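PDB 6N9J: clostripain-related protein from Bacteroides thetaiotaomicron, which is a secreted C11-family cysteine protease, which probably cleaves peptide bonds in proteins. Local coordinates for residues A176-G181 with V242-E247. Numbering follows the deposited sequence.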
loop_
_atom_site.group_PDB
_atom_site.type_symbol
_atom_site.label_atom_id
_atom_site.label_comp_id
_atom_site.label_asym_id
_atom_site.label_seq_id
_atom_site.Cartn_x
_atom_site.Cartn_y
_atom_site.Cartn_z
ATOM N N ALA A 176 9.607 -5.713 -5.966
ATOM C CA ALA A 176 9.112 -4.718 -6.912
ATOM C C ALA A 176 10.085 -3.556 -7.088
ATOM O O ALA A 176 10.912 -3.300 -6.209
ATOM C CB ALA A 176 7.767 -4.195 -6.464
ATOM N N ASP A 177 9.971 -2.853 -8.217
ATOM C CA ASP A 177 10.774 -1.660 -8.452
ATOM C C ASP A 177 10.207 -0.419 -7.755
ATOM O O ASP A 177 10.941 0.507 -7.445
ATOM C CB ASP A 177 10.904 -1.389 -9.950
ATOM C CG ASP A 177 11.577 -2.525 -10.688
ATOM O OD1 ASP A 177 12.556 -3.087 -10.156
ATOM O OD2 ASP A 177 11.112 -2.873 -11.791
ATOM N N TYR A 178 8.898 -0.380 -7.543
ATOM C CA TYR A 178 8.262 0.798 -6.950
ATOM C C TYR A 178 7.117 0.402 -6.038
ATOM O O TYR A 178 6.408 -0.570 -6.303
ATOM C CB TYR A 178 7.747 1.748 -8.040
ATOM C CG TYR A 178 8.833 2.244 -8.970
ATOM C CD1 TYR A 178 9.544 3.398 -8.672
ATOM C CD2 TYR A 178 9.156 1.552 -10.141
ATOM C CE1 TYR A 178 10.553 3.856 -9.508
ATOM C CE2 TYR A 178 10.167 2.001 -10.988
ATOM C CZ TYR A 178 10.869 3.158 -10.654
ATOM O OH TYR A 178 11.873 3.641 -11.469
ATOM N N PHE A 179 6.938 1.176 -4.972
ATOM C CA PHE A 179 5.863 0.958 -4.014
ATOM C C PHE A 179 4.999 2.206 -3.923
ATOM O O PHE A 179 5.504 3.289 -3.655
ATOM C CB PHE A 179 6.422 0.609 -2.625
ATOM C CG PHE A 179 7.027 -0.759 -2.539
ATOM C CD1 PHE A 179 8.350 -0.971 -2.908
ATOM C CD2 PHE A 179 6.275 -1.836 -2.090
ATOM C CE1 PHE A 179 8.913 -2.231 -2.834
ATOM C CE2 PHE A 179 6.827 -3.102 -2.016
ATOM C CZ PHE A 179 8.148 -3.300 -2.391
ATOM N N ILE A 180 3.696 2.050 -4.125
ATOM C CA ILE A 180 2.778 3.173 -4.035
ATOM C C ILE A 180 1.841 2.955 -2.854
ATOM O O ILE A 180 1.165 1.925 -2.763
ATOM C CB ILE A 180 1.952 3.373 -5.345
ATOM C CG1 ILE A 180 2.859 3.416 -6.577
ATOM C CG2 ILE A 180 1.126 4.640 -5.286
ATOM C CD1 ILE A 180 2.945 2.076 -7.309
ATOM N N GLY A 181 1.799 3.924 -1.944
ATOM C CA GLY A 181 0.922 3.826 -0.792
ATOM C C GLY A 181 0.789 5.090 0.041
ATOM O O GLY A 181 1.313 6.132 -0.328
ATOM N N VAL A 242 5.568 7.633 -3.560
ATOM C CA VAL A 242 6.135 6.558 -4.366
ATOM C C VAL A 242 7.589 6.344 -3.958
ATOM O O VAL A 242 8.403 7.271 -4.031
ATOM C CB VAL A 242 6.087 6.872 -5.893
ATOM C CG1 VAL A 242 6.868 5.837 -6.681
ATOM C CG2 VAL A 242 4.661 6.946 -6.395
ATOM N N ILE A 243 7.907 5.131 -3.521
ATOM C CA ILE A 243 9.268 4.777 -3.159
ATOM C C ILE A 243 9.913 3.910 -4.243
ATOM O O ILE A 243 9.318 2.923 -4.675
ATOM C CB ILE A 243 9.295 4.034 -1.834
ATOM C CG1 ILE A 243 8.865 4.977 -0.706
ATOM C CG2 ILE A 243 10.676 3.434 -1.574
ATOM C CD1 ILE A 243 8.701 4.282 0.612
ATOM N N LYS A 244 11.112 4.308 -4.685
ATOM C CA LYS A 244 11.924 3.567 -5.661
ATOM C C LYS A 244 12.864 2.607 -4.935
ATOM O O LYS A 244 13.834 3.041 -4.281
ATOM C CB LYS A 244 12.725 4.545 -6.530
ATOM C CG LYS A 244 13.470 3.925 -7.713
ATOM C CD LYS A 244 14.244 4.984 -8.476
ATOM C CE LYS A 244 14.614 4.532 -9.882
ATOM N NZ LYS A 244 15.430 3.291 -9.890
ATOM N N SER A 245 12.588 1.309 -5.045
ATOM C CA SER A 245 13.200 0.326 -4.144
ATOM C C SER A 245 14.700 0.137 -4.349
ATOM O O SER A 245 15.424 -0.225 -3.412
ATOM C CB SER A 245 12.488 -1.024 -4.277
ATOM O OG SER A 245 12.913 -1.731 -5.425
ATOM N N SER A 246 15.179 0.399 -5.561
ATOM C CA SER A 246 16.595 0.238 -5.845
ATOM C C SER A 246 17.443 1.247 -5.068
ATOM O O SER A 246 18.646 1.084 -4.971
ATOM C CB SER A 246 16.872 0.364 -7.353
ATOM O OG SER A 246 16.702 1.694 -7.823
ATOM N N GLU A 247 16.807 2.277 -4.507
ATOM C CA GLU A 247 17.522 3.338 -3.772
ATOM C C GLU A 247 17.534 3.164 -2.243
ATOM O O GLU A 247 18.144 3.980 -1.519
ATOM C CB GLU A 247 16.923 4.707 -4.121
ATOM C CG GLU A 247 16.922 5.022 -5.616
ATOM C CD GLU A 247 18.301 4.869 -6.238
ATOM O OE1 GLU A 247 19.259 5.516 -5.755
ATOM O OE2 GLU A 247 18.428 4.078 -7.195
HETATM O O HOH W 1 13.519 0.307 -8.127
#
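F179 and I243 form the hydrogen-bonded pair of an antiparallel ladder: F179 N donates a hydrogen bond to I243 O at 3.0 Å, and F179 O accepts one from I243 N. Here the central sheet of the clan CD protease fold passes from parallel to antiparallel, since strand 178-181 runs parallel to strand 155-159 on its other edge while strand 239-244 runs against it. On the face shared by Y178, I180, V242 and K244, the K244 chain lies alongside the tyrosine, its CG 3.4 Å from Y178 CE1 and its CE 3.3 Å from Y178 OH. The lysine then bends at its last torsion (chi4 -58°), which brings NZ to S246 OG at 2.9 Å. With K244 cut back to an alanine, the ring would probably lose the aliphatic chain running beside CE1 and OH, and S246 OG its ammonium donor. Farther along, V242 CG2 meets I180 CG1. Beyond the ladder, D177 O accepts S245 N from above its carbonyl plane and also accepts a hydrogen bond from a water that in turn accepts S246 N. S245 OG reaches back to A176 O, 2.7 Å away and in the plane of that carbonyl. Helix 206-221 packs over the Y178 face through A207 and A211, while S245 OG also hydrogen-bonds with R173 O.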